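Local coordinates for putative lipoprotein (Bacteroides fragilis, PDB 3QNK) that probably binds glycans at the outer membrane as a SusD-like lipoprotein, working with a TonB-dependent transporter in nutrient uptake, at residues V33-Q37 / N251-N257; Q39-N45 / F449-Y455; N360-W364 / I445-E450; R458-P464 / W491-L497. All blocks are in the same frame, centred on the assembly; numbering follows the deposited sequence.

Contact 1 (V33-Q37 / N251-N257); sequences VDGLQ and NNMMVCN. With PO4 (phosphate ion), chain F.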
# COMPACT_ATOMS: atom_id res chain seq x y z
N VAL B 33 7.08 11.37 2.76
CA VAL B 33 6.86 12.75 2.29
C VAL B 33 5.87 12.70 1.13
O VAL B 33 6.07 11.96 0.16
CB VAL B 33 8.16 13.47 1.87
CG1 VAL B 33 7.90 14.96 1.64
CG2 VAL B 33 9.27 13.25 2.90
N ASP B 34 4.79 13.46 1.26
CA ASP B 34 3.79 13.57 0.20
C ASP B 34 4.30 14.56 -0.84
O ASP B 34 4.20 15.79 -0.63
CB ASP B 34 2.43 14.02 0.76
CG ASP B 34 1.30 14.16 -0.27
OD1 ASP B 34 1.51 13.75 -1.45
OD2 ASP B 34 0.19 14.65 0.12
N GLY B 35 4.86 14.03 -1.93
CA GLY B 35 5.39 14.83 -3.03
C GLY B 35 4.36 15.73 -3.68
O GLY B 35 4.72 16.78 -4.21
N LEU B 36 3.07 15.34 -3.60
CA LEU B 36 1.95 16.05 -4.21
C LEU B 36 1.29 17.07 -3.27
O LEU B 36 0.50 17.91 -3.75
CB LEU B 36 0.93 15.04 -4.71
CG LEU B 36 1.44 14.24 -5.89
CD1 LEU B 36 0.89 12.85 -5.89
CD2 LEU B 36 1.19 14.97 -7.21
N GLN B 37 1.66 17.04 -1.97
CA GLN B 37 1.19 17.96 -0.93
C GLN B 37 -0.32 18.12 -1.00
O GLN B 37 -0.85 19.22 -1.18
CB GLN B 37 1.90 19.31 -1.05
CG GLN B 37 3.37 19.28 -0.59
CD GLN B 37 3.47 19.19 0.90
OE1 GLN B 37 3.08 20.12 1.64
NE2 GLN B 37 3.93 18.02 1.37
N ASN B 251 6.06 10.91 -8.89
CA ASN B 251 5.91 11.15 -7.46
C ASN B 251 7.02 12.07 -6.88
O ASN B 251 6.96 12.45 -5.70
CB ASN B 251 5.83 9.82 -6.72
CG ASN B 251 4.43 9.23 -6.86
OD1 ASN B 251 3.42 9.84 -6.46
ND2 ASN B 251 4.34 8.08 -7.51
N ASN B 252 7.96 12.48 -7.76
CA ASN B 252 9.05 13.38 -7.42
C ASN B 252 8.50 14.75 -7.06
O ASN B 252 7.97 15.45 -7.92
CB ASN B 252 10.06 13.46 -8.56
CG ASN B 252 11.23 14.35 -8.24
OD1 ASN B 252 11.16 15.58 -8.38
ND2 ASN B 252 12.29 13.75 -7.76
N MSE B 253 8.65 15.13 -5.78
CA MSE B 253 8.18 16.37 -5.18
C MSE B 253 8.52 17.63 -6.00
O MSE B 253 7.67 18.52 -6.12
CB MSE B 253 8.74 16.50 -3.77
CG MSE B 253 8.12 17.63 -3.01
SE MSE B 253 8.44 17.55 -1.14
CE MSE B 253 6.90 18.50 -0.70
N MSE B 254 9.74 17.71 -6.58
CA MSE B 254 10.17 18.85 -7.38
C MSE B 254 9.46 18.90 -8.73
O MSE B 254 8.92 19.94 -9.08
CB MSE B 254 11.68 18.82 -7.58
CG MSE B 254 12.22 20.08 -8.23
SE MSE B 254 13.95 19.84 -9.05
CE MSE B 254 14.19 21.72 -9.77
N VAL B 255 9.49 17.79 -9.51
CA VAL B 255 8.90 17.72 -10.85
C VAL B 255 7.38 17.92 -10.75
O VAL B 255 6.82 18.68 -11.53
CB VAL B 255 9.28 16.40 -11.56
CG1 VAL B 255 8.57 16.24 -12.90
CG2 VAL B 255 10.79 16.32 -11.75
N CYS B 256 6.74 17.33 -9.73
CA CYS B 256 5.31 17.44 -9.50
C CYS B 256 4.86 18.86 -9.24
O CYS B 256 3.70 19.15 -9.50
CB CYS B 256 4.89 16.55 -8.34
SG CYS B 256 4.80 14.80 -8.78
N ASN B 257 5.71 19.72 -8.66
CA ASN B 257 5.31 21.07 -8.30
C ASN B 257 6.05 22.14 -9.09
O ASN B 257 5.88 23.34 -8.83
CB ASN B 257 5.45 21.26 -6.80
CG ASN B 257 4.52 20.34 -6.03
OD1 ASN B 257 3.30 20.53 -5.98
ND2 ASN B 257 5.06 19.26 -5.51
P PO4 F . 2.41 12.42 4.81
O1 PO4 F . 0.94 13.07 4.95
O2 PO4 F . 2.33 10.84 4.39
O3 PO4 F . 3.37 13.40 3.93
O4 PO4 F . 3.11 12.44 6.22

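Contact 2 (Q39-N45 / F449-Y455); sequences QENRSDN and FEEQRFY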
# COMPACT_ATOMS: atom_id res chain seq x y z
N GLN B 39 -2.69 17.56 1.31
CA GLN B 39 -3.27 18.31 2.44
C GLN B 39 -3.21 19.84 2.21
O GLN B 39 -4.18 20.51 2.54
CB GLN B 39 -2.56 17.96 3.77
CG GLN B 39 -2.77 16.51 4.20
CD GLN B 39 -4.18 16.24 4.60
OE1 GLN B 39 -5.14 16.30 3.81
NE2 GLN B 39 -4.32 15.91 5.86
N GLU B 40 -2.10 20.37 1.61
CA GLU B 40 -1.97 21.80 1.30
C GLU B 40 -2.97 22.21 0.21
O GLU B 40 -3.52 23.31 0.27
CB GLU B 40 -0.54 22.15 0.87
CG GLU B 40 -0.22 23.63 1.02
CD GLU B 40 0.13 24.17 2.40
OE1 GLU B 40 0.08 23.42 3.41
OE2 GLU B 40 0.46 25.38 2.47
N ASN B 41 -3.21 21.29 -0.76
CA ASN B 41 -4.16 21.47 -1.85
C ASN B 41 -5.59 21.28 -1.34
O ASN B 41 -6.56 21.40 -2.11
CB ASN B 41 -3.83 20.49 -2.97
CG ASN B 41 -2.63 20.87 -3.77
OD1 ASN B 41 -2.59 21.92 -4.40
ND2 ASN B 41 -1.62 20.00 -3.77
N ARG B 42 -5.72 20.92 -0.03
CA ARG B 42 -7.03 20.77 0.62
C ARG B 42 -7.18 21.90 1.62
O ARG B 42 -7.94 21.80 2.57
CB ARG B 42 -7.25 19.36 1.23
CG ARG B 42 -7.19 18.30 0.13
CD ARG B 42 -7.64 16.94 0.51
NE ARG B 42 -6.55 16.13 1.01
CZ ARG B 42 -6.12 14.98 0.49
NH1 ARG B 42 -6.72 14.45 -0.56
NH2 ARG B 42 -5.10 14.33 1.04
N SER B 43 -6.47 23.02 1.37
CA SER B 43 -6.43 24.23 2.20
C SER B 43 -6.54 25.48 1.32
O SER B 43 -6.29 25.44 0.11
CB SER B 43 -5.13 24.28 3.02
OG SER B 43 -4.08 24.88 2.30
N ASP B 44 -6.83 26.63 1.96
CA ASP B 44 -7.00 27.90 1.25
C ASP B 44 -5.68 28.47 0.66
O ASP B 44 -5.72 29.52 0.03
CB ASP B 44 -7.67 28.92 2.17
CG ASP B 44 -6.91 29.26 3.44
OD1 ASP B 44 -6.11 28.40 3.91
OD2 ASP B 44 -7.16 30.37 3.99
N ASN B 45 -4.53 27.74 0.83
CA ASN B 45 -3.24 28.19 0.28
C ASN B 45 -3.03 27.75 -1.16
O ASN B 45 -2.19 28.35 -1.85
CB ASN B 45 -2.08 27.66 1.11
CG ASN B 45 -1.82 28.45 2.35
OD1 ASN B 45 -2.48 29.45 2.64
ND2 ASN B 45 -0.87 28.01 3.12
N PHE B 449 3.21 26.18 2.32
CA PHE B 449 3.72 25.06 1.50
C PHE B 449 4.62 24.15 2.30
O PHE B 449 5.40 23.39 1.72
CB PHE B 449 4.40 25.51 0.19
CG PHE B 449 3.49 26.47 -0.52
CD1 PHE B 449 2.22 26.06 -0.95
CD2 PHE B 449 3.80 27.83 -0.61
CE1 PHE B 449 1.32 26.97 -1.52
CE2 PHE B 449 2.90 28.74 -1.14
CZ PHE B 449 1.67 28.30 -1.62
N GLU B 450 4.45 24.16 3.63
CA GLU B 450 5.23 23.30 4.52
C GLU B 450 4.33 22.33 5.26
O GLU B 450 4.67 21.90 6.34
CB GLU B 450 6.07 24.11 5.48
CG GLU B 450 7.32 24.66 4.81
CD GLU B 450 8.19 25.42 5.78
OE1 GLU B 450 9.11 24.81 6.38
OE2 GLU B 450 7.90 26.62 5.99
N GLU B 451 3.19 21.97 4.64
CA GLU B 451 2.22 20.99 5.13
C GLU B 451 1.66 21.34 6.53
O GLU B 451 1.43 20.43 7.34
CB GLU B 451 2.81 19.55 5.11
CG GLU B 451 1.81 18.51 4.64
CD GLU B 451 2.19 17.04 4.68
OE1 GLU B 451 3.36 16.70 4.33
OE2 GLU B 451 1.29 16.22 4.99
N GLN B 452 1.38 22.63 6.80
CA GLN B 452 0.84 23.00 8.12
C GLN B 452 -0.53 23.65 8.06
O GLN B 452 -1.32 23.46 8.96
CB GLN B 452 1.80 23.96 8.83
CG GLN B 452 3.01 23.31 9.48
CD GLN B 452 3.29 23.89 10.83
OE1 GLN B 452 2.39 24.06 11.70
NE2 GLN B 452 4.56 24.11 11.05
N ARG B 453 -0.82 24.41 7.00
CA ARG B 453 -2.05 25.17 6.84
C ARG B 453 -3.30 24.34 7.11
O ARG B 453 -4.23 24.81 7.78
CB ARG B 453 -2.13 25.79 5.44
CG ARG B 453 -3.32 26.74 5.22
CD ARG B 453 -3.35 27.80 6.28
NE ARG B 453 -4.47 28.70 6.08
CZ ARG B 453 -4.70 29.76 6.83
NH1 ARG B 453 -3.91 30.04 7.86
NH2 ARG B 453 -5.72 30.55 6.56
N PHE B 454 -3.33 23.13 6.59
CA PHE B 454 -4.50 22.28 6.71
C PHE B 454 -4.77 21.98 8.19
O PHE B 454 -5.91 22.02 8.63
CB PHE B 454 -4.25 21.01 5.87
CG PHE B 454 -5.30 19.94 6.03
CD1 PHE B 454 -5.32 19.14 7.18
CD2 PHE B 454 -6.28 19.77 5.07
CE1 PHE B 454 -6.32 18.20 7.35
CE2 PHE B 454 -7.32 18.87 5.28
CZ PHE B 454 -7.33 18.09 6.41
N TYR B 455 -3.72 21.71 8.98
CA TYR B 455 -3.82 21.39 10.40
C TYR B 455 -3.99 22.66 11.23
O TYR B 455 -4.59 22.60 12.30
CB TYR B 455 -2.62 20.57 10.85
CG TYR B 455 -2.44 19.32 10.01
CD1 TYR B 455 -3.29 18.22 10.16
CD2 TYR B 455 -1.43 19.24 9.06
CE1 TYR B 455 -3.16 17.09 9.36
CE2 TYR B 455 -1.27 18.11 8.26
CZ TYR B 455 -2.14 17.03 8.41
OH TYR B 455 -1.94 15.93 7.64

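Contact 3 (N360-W364 / I445-E450); sequences NVWKW and IEFAFE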
# COMPACT_ATOMS: atom_id res chain seq x y z
N ASN B 360 2.71 29.34 -8.98
CA ASN B 360 3.35 28.07 -8.64
C ASN B 360 4.17 28.31 -7.39
O ASN B 360 4.52 29.46 -7.11
CB ASN B 360 4.23 27.52 -9.77
CG ASN B 360 3.48 27.02 -10.95
OD1 ASN B 360 3.25 27.76 -11.90
ND2 ASN B 360 3.10 25.76 -10.94
N VAL B 361 4.49 27.24 -6.66
CA VAL B 361 5.31 27.35 -5.45
C VAL B 361 6.84 27.53 -5.84
O VAL B 361 7.29 27.05 -6.90
CB VAL B 361 5.08 26.12 -4.53
CG1 VAL B 361 5.64 24.84 -5.16
CG2 VAL B 361 5.71 26.33 -3.16
N TRP B 362 7.60 28.25 -4.99
CA TRP B 362 9.07 28.34 -5.05
C TRP B 362 9.62 27.54 -3.79
O TRP B 362 9.70 26.29 -3.83
CB TRP B 362 9.58 29.80 -5.10
CG TRP B 362 10.99 29.90 -5.55
CD1 TRP B 362 12.00 29.02 -5.31
CD2 TRP B 362 11.55 30.93 -6.38
NE1 TRP B 362 13.16 29.44 -5.93
CE2 TRP B 362 12.92 30.62 -6.59
CE3 TRP B 362 11.01 32.06 -7.04
CZ2 TRP B 362 13.76 31.41 -7.39
CZ3 TRP B 362 11.85 32.86 -7.80
CH2 TRP B 362 13.22 32.54 -7.96
N LYS B 363 9.91 28.27 -2.68
CA LYS B 363 10.38 27.77 -1.39
C LYS B 363 11.41 26.63 -1.50
O LYS B 363 12.57 26.88 -1.82
CB LYS B 363 9.18 27.33 -0.51
CG LYS B 363 9.20 27.98 0.86
CD LYS B 363 8.51 27.11 1.87
CE LYS B 363 8.32 27.81 3.19
NZ LYS B 363 7.59 29.10 3.15
N TRP B 364 10.98 25.37 -1.28
CA TRP B 364 11.83 24.19 -1.31
C TRP B 364 12.17 23.72 -2.73
O TRP B 364 12.90 22.73 -2.85
CB TRP B 364 11.25 23.06 -0.45
CG TRP B 364 9.75 22.97 -0.48
CD1 TRP B 364 8.87 23.51 0.41
CD2 TRP B 364 8.96 22.41 -1.54
NE1 TRP B 364 7.57 23.28 -0.00
CE2 TRP B 364 7.60 22.60 -1.19
CE3 TRP B 364 9.27 21.73 -2.73
CZ2 TRP B 364 6.55 22.12 -1.98
CZ3 TRP B 364 8.24 21.26 -3.51
CH2 TRP B 364 6.89 21.45 -3.14
N ILE B 445 2.08 32.73 6.59
CA ILE B 445 3.08 33.19 5.64
C ILE B 445 4.41 32.46 5.87
O ILE B 445 5.07 32.04 4.91
CB ILE B 445 3.25 34.72 5.76
CG1 ILE B 445 1.94 35.47 5.41
CG2 ILE B 445 4.43 35.24 4.94
CD1 ILE B 445 1.38 35.26 3.95
N GLU B 446 4.78 32.29 7.14
CA GLU B 446 6.02 31.63 7.48
C GLU B 446 6.06 30.20 7.01
O GLU B 446 7.07 29.74 6.46
CB GLU B 446 6.27 31.66 9.00
CG GLU B 446 7.70 31.30 9.40
CD GLU B 446 8.78 32.18 8.80
OE1 GLU B 446 8.48 33.31 8.37
OE2 GLU B 446 9.93 31.71 8.69
N PHE B 447 4.96 29.48 7.27
CA PHE B 447 4.92 28.06 7.00
C PHE B 447 4.10 27.67 5.76
O PHE B 447 3.74 26.50 5.63
CB PHE B 447 4.47 27.30 8.27
CG PHE B 447 5.61 27.33 9.25
CD1 PHE B 447 6.75 26.56 9.04
CD2 PHE B 447 5.59 28.19 10.34
CE1 PHE B 447 7.85 26.66 9.89
CE2 PHE B 447 6.68 28.26 11.22
CZ PHE B 447 7.82 27.52 10.96
N ALA B 448 3.91 28.62 4.80
CA ALA B 448 3.18 28.30 3.58
C ALA B 448 3.93 27.20 2.81
O ALA B 448 5.15 27.23 2.73
CB ALA B 448 3.03 29.55 2.72
N PHE B 449 3.21 26.18 2.32
CA PHE B 449 3.72 25.06 1.50
C PHE B 449 4.62 24.15 2.30
O PHE B 449 5.40 23.39 1.72
CB PHE B 449 4.40 25.51 0.19
CG PHE B 449 3.49 26.47 -0.52
CD1 PHE B 449 2.22 26.06 -0.95
CD2 PHE B 449 3.80 27.83 -0.61
CE1 PHE B 449 1.32 26.97 -1.52
CE2 PHE B 449 2.90 28.74 -1.14
CZ PHE B 449 1.67 28.30 -1.62
N GLU B 450 4.45 24.16 3.63
CA GLU B 450 5.23 23.30 4.52
C GLU B 450 4.33 22.33 5.26
O GLU B 450 4.67 21.90 6.34
CB GLU B 450 6.07 24.11 5.48
CG GLU B 450 7.32 24.66 4.81
CD GLU B 450 8.19 25.42 5.78
OE1 GLU B 450 9.11 24.81 6.38
OE2 GLU B 450 7.90 26.62 5.99

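Contact 4 (R458-P464 / W491-L497); sequences RRWKIGP and WNDRLYL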
# COMPACT_ATOMS: atom_id res chain seq x y z
N ARG B 458 -7.72 23.38 10.93
CA ARG B 458 -8.38 22.31 11.69
C ARG B 458 -8.34 22.58 13.17
O ARG B 458 -9.37 22.47 13.86
CB ARG B 458 -7.66 20.99 11.38
CG ARG B 458 -8.20 19.78 12.10
CD ARG B 458 -7.72 18.52 11.40
NE ARG B 458 -8.63 18.06 10.36
CZ ARG B 458 -8.60 16.84 9.86
NH1 ARG B 458 -7.70 15.96 10.29
NH2 ARG B 458 -9.47 16.48 8.92
N ARG B 459 -7.13 22.90 13.69
CA ARG B 459 -6.93 23.13 15.12
C ARG B 459 -7.50 24.48 15.55
O ARG B 459 -8.09 24.56 16.63
CB ARG B 459 -5.46 22.96 15.53
CG ARG B 459 -4.51 24.00 15.00
CD ARG B 459 -3.10 23.57 15.28
NE ARG B 459 -2.15 24.55 14.79
CZ ARG B 459 -1.72 25.59 15.49
NH1 ARG B 459 -2.15 25.78 16.73
NH2 ARG B 459 -0.87 26.44 14.96
N TRP B 460 -7.38 25.52 14.72
CA TRP B 460 -7.97 26.83 15.00
C TRP B 460 -9.46 26.84 14.76
O TRP B 460 -10.13 27.79 15.16
CB TRP B 460 -7.33 27.91 14.12
CG TRP B 460 -5.90 28.18 14.44
CD1 TRP B 460 -5.27 28.02 15.63
CD2 TRP B 460 -4.92 28.71 13.54
NE1 TRP B 460 -3.96 28.37 15.53
CE2 TRP B 460 -3.71 28.82 14.26
CE3 TRP B 460 -4.95 29.10 12.19
CZ2 TRP B 460 -2.54 29.28 13.68
CZ3 TRP B 460 -3.78 29.56 11.61
CH2 TRP B 460 -2.60 29.66 12.35
N LYS B 461 -9.97 25.79 14.08
CA LYS B 461 -11.38 25.63 13.74
C LYS B 461 -11.86 26.85 12.92
O LYS B 461 -12.76 27.55 13.34
CB LYS B 461 -12.26 25.35 14.99
CG LYS B 461 -11.99 23.98 15.59
CD LYS B 461 -13.16 23.46 16.43
CE LYS B 461 -12.92 22.11 17.12
NZ LYS B 461 -12.59 20.99 16.18
N ILE B 462 -11.22 27.09 11.74
CA ILE B 462 -11.54 28.20 10.82
C ILE B 462 -11.86 27.67 9.38
O ILE B 462 -11.65 28.39 8.39
CB ILE B 462 -10.45 29.30 10.80
CG1 ILE B 462 -9.08 28.76 10.34
CG2 ILE B 462 -10.37 30.02 12.14
CD1 ILE B 462 -8.11 29.80 9.84
N GLY B 463 -12.39 26.45 9.31
CA GLY B 463 -12.79 25.80 8.07
C GLY B 463 -13.83 26.56 7.27
O GLY B 463 -13.65 26.77 6.06
N PRO B 464 -14.93 27.02 7.92
CA PRO B 464 -15.97 27.77 7.16
C PRO B 464 -15.43 29.04 6.48
O PRO B 464 -15.85 29.37 5.39
CB PRO B 464 -16.98 28.14 8.24
CG PRO B 464 -16.76 27.14 9.33
CD PRO B 464 -15.33 26.85 9.34
N TRP B 491 -17.78 23.67 3.24
CA TRP B 491 -17.37 23.16 4.55
C TRP B 491 -18.51 22.46 5.30
O TRP B 491 -19.70 22.75 5.09
CB TRP B 491 -16.85 24.35 5.39
CG TRP B 491 -16.34 23.91 6.74
CD1 TRP B 491 -17.04 23.89 7.91
CD2 TRP B 491 -15.09 23.25 6.99
NE1 TRP B 491 -16.30 23.26 8.88
CE2 TRP B 491 -15.10 22.86 8.35
CE3 TRP B 491 -13.97 22.93 6.20
CZ2 TRP B 491 -14.03 22.17 8.93
CZ3 TRP B 491 -12.88 22.32 6.80
CH2 TRP B 491 -12.91 21.95 8.15
N ASN B 492 -18.13 21.54 6.17
CA ASN B 492 -18.94 20.86 7.17
C ASN B 492 -18.02 20.55 8.35
O ASN B 492 -16.90 20.09 8.14
CB ASN B 492 -19.64 19.63 6.66
CG ASN B 492 -20.58 19.07 7.69
OD1 ASN B 492 -20.17 18.39 8.62
ND2 ASN B 492 -21.85 19.44 7.60
N ASP B 493 -18.50 20.79 9.59
CA ASP B 493 -17.68 20.61 10.78
C ASP B 493 -17.13 19.17 10.95
O ASP B 493 -16.11 19.03 11.61
CB ASP B 493 -18.43 21.07 12.01
CG ASP B 493 -18.57 22.59 12.11
OD1 ASP B 493 -17.81 23.33 11.41
OD2 ASP B 493 -19.36 23.05 12.96
N ARG B 494 -17.70 18.15 10.27
CA ARG B 494 -17.19 16.78 10.35
C ARG B 494 -15.78 16.69 9.76
O ARG B 494 -15.04 15.77 10.12
CB ARG B 494 -18.13 15.77 9.63
CG ARG B 494 -18.17 15.92 8.11
CD ARG B 494 -19.08 14.93 7.47
NE ARG B 494 -18.96 15.04 6.03
CZ ARG B 494 -19.36 14.11 5.16
NH1 ARG B 494 -19.88 12.97 5.60
NH2 ARG B 494 -19.21 14.31 3.86
N LEU B 495 -15.43 17.64 8.85
CA LEU B 495 -14.13 17.75 8.17
C LEU B 495 -13.00 18.16 9.13
O LEU B 495 -11.84 18.25 8.71
CB LEU B 495 -14.21 18.71 6.99
CG LEU B 495 -15.16 18.36 5.83
CD1 LEU B 495 -15.17 19.48 4.83
CD2 LEU B 495 -14.77 17.04 5.11
N TYR B 496 -13.33 18.37 10.44
CA TYR B 496 -12.31 18.69 11.47
C TYR B 496 -11.57 17.40 11.87
O TYR B 496 -10.54 17.46 12.55
CB TYR B 496 -12.89 19.43 12.67
CG TYR B 496 -13.12 20.91 12.42
CD1 TYR B 496 -12.13 21.70 11.84
CD2 TYR B 496 -14.32 21.52 12.78
CE1 TYR B 496 -12.35 23.05 11.59
CE2 TYR B 496 -14.55 22.87 12.50
CZ TYR B 496 -13.56 23.64 11.93
OH TYR B 496 -13.80 24.96 11.68
N LEU B 497 -12.06 16.24 11.35
CA LEU B 497 -11.43 14.92 11.51
C LEU B 497 -11.54 14.13 10.23
O LEU B 497 -12.53 14.26 9.51
CB LEU B 497 -12.06 14.14 12.68
CG LEU B 497 -11.65 14.55 14.11
CD1 LEU B 497 -12.30 13.64 15.12
CD2 LEU B 497 -10.10 14.52 14.29

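Contact 1 (V33-Q37 / N251-N257)
One hydrogen bond joins the two segments: the side-chain amide of N257 gives ND2 to the carbonyl oxygen of G35 over 2.8 Å. The donor lies nearly in line with that C=O (170° at O), although the N-H itself is bent to 137°. The same ND2 also donates to M253 O, 2.8 Å away, within the short, weakly bonded helix 253-257. With both partners close to the amide plane and OD1 accepting from L274 N, the rotation of the amide is fixed. N252 caps the start of that helix, its OD1 receiving V255 N.

Within 33-37, a type I turn from D34 to Q37 combines with an Asx turn in which D34 OD1 accepts L36 N from above the carboxylate plane; OD2 accepts from L38 N. Q37 folds back on the turn, bent at chi2 (-73°), and NE2 reaches D34 O at 3.0 Å; it also donates to E451 OE1. D34 N makes a weak bond to O3 of a phosphate ion, probably from the crystallisation liquor, which R125 also holds.

The apolar contacts centre on selenomethionine M253. Its extended chain runs past G35, SE meeting V33 CG1 nearly at a right angle (3.8 Å) and CE lying 3.6 Å from Q37 CG. L36 CD2 touches C256 SG at 3.9 Å. W386 of strand 384-387 packs against V33, Q37 and M253.

The arrangement is a tight turn packed on a capped helix, a buried junction in this SusD-family fold between the N-terminal loop after helix 17-29 and helix 253-257.

Contact 2 (Q39-N45 / F449-Y455)
R453 grips the carboxylate of D44 side-on, NE to OD1 at 2.7 Å and NH2 to OD2 at 3.0 Å. Both oxygens use their syn lone pairs, and the two flat groups are nearly coplanar, 12° apart. A bend at chi2 (54°) carries the R453 guanidinium to D44. E40 OE2 accepts F449 N at 2.9 Å and N45 ND2 at 3.0 Å from opposite faces of the carboxylate plane, so one oxygen ties 39-45 together internally and joins it to the backbone of F449. The other end of the N45 amide, OD1, bonds R444.

Q39 NE2 donates almost straight to Y455 OH (3.0 Å, 176°), while Q39 OE1 receives R42 NE, whose guanidinium also pairs with D74. The Q39 amide lies obliquely over the F454 ring, NE2 coming 3.4 Å from CE1 toward the rim of one face; R42 O meets that ring at its edge. Farther out, the F449 ring turns its edge to N45 O, and S43 OG packs on the R453 CG methylene.

S43 OG also accepts N45 N, an ST turn. Together these bonds make a buried junction, binding loop 39-45 to the turn before helix 453-460 and to its first residues in the helical SusD fold.

Contact 3 (N360-W364 / I445-E450)
K363 NZ reaches into the bend that follows helix 432-446 and is met there by several acceptors. It makes weak hydrogen bonds to A448 O (3.1 Å) and E446 O (3.4 Å), and a long salt bridge to E450 OE2 at 3.8 Å. Its lysine chain runs extended as far as CE and turns only at chi4 (55°), which points the ammonium at these carbonyls. Outside the two segments, N322 OD1 is its principal partner. The side chain of E450 crosses that of K363 at about a right angle, its carboxylate at the end of the lysine chain, and is itself paired with R390. With two weak carbonyl bonds, N322 OD1 and a more distant carboxylate, the buried ammonium would probably keep its charge.

The bend is a type II turn from F447 to E450, closed by E450 N to F447 O. At its third position F449 presents its backbone oxygen to W364, whose NE1 donates at 2.8 Å with an N-H angle of 156°. NE1 lies 31° out of the carbonyl plane of F449. On the same residue, V361 CG2 presses on the ring, 3.5 Å from F449 CG; V361 and F449 run past each other in opposite directions.

The arrangement lies deep in the chain. N360 and V361 form a short antiparallel pair with strand 323-324, and helix 317-322 packs against A448 and F449 through N322. Helix 278-283 reaches F449 through L280, while W364 meets W386 of strand 384-387 edge-to-face and the side chains of E446 and F447 pack against helix 391-405.

Contact 4 (R458-P464 / W491-L497)
A Schellman motif ends helix 453-460, with K461 at positive phi as its C-prime residue, and the loop 491-497 folds against this break and the start of helix 463-466. Y496 lies between two partners. K461 CG sits over one face, 4.0 Å from the ring centroid, with NZ in an off-centre cation-pi contact, while W491 CZ2 of its own segment covers the opposite face. The phenol OH accepts G463 N at 3.1 Å (152°).

The trans chi1 of W491 (-177°) lays its indole flat along the chain at G463 and P464. CA of G463 is 3.5 Å from the centroid of the six-membered ring, almost on the ring normal, and P464 CD stands over the five-membered ring. D493 OD1 accepts W491 NE1 in the indole plane through its anti lone pair, at 2.9 Å, which limits rotation of the ring. At the other end of the contact, R458 NH2 donates to L495 O at 3.0 Å from above the carbonyl plane, while Y496 O lies over one face of the guanidinium; R458 NH1 bonds K124 O.

The chemistry is thus mainly aromatic: the CH-pi contacts depend on the close approach of G463, which has no side chain, to the indole, while the two hydrogen bonds probably fix how the segments line up.

Contacts 1, 2 and 3 form a connected interior group, with centres 10 to 14 Å apart. Contact 4 lies farther out, centred about 13 Å from contact 2, 22 Å from contact 3 and 25 Å from contact 1. Contacts 2 and 3 share F449 and E450, in the link between helices 432-446 and 453-460; contacts 2 and 4 both use helix 453-460. Contacts 1 and 2 touch through Q37 and E451, and contacts 1 and 3 through M253, N257 and W364. Along the chain, contacts 1 and 2 interleave, contact 3 nests inside the loop closed by contact 2, and contact 4 follows. The N-terminal loop 33-45 is thereby joined to widely separated parts of the SusD-family region.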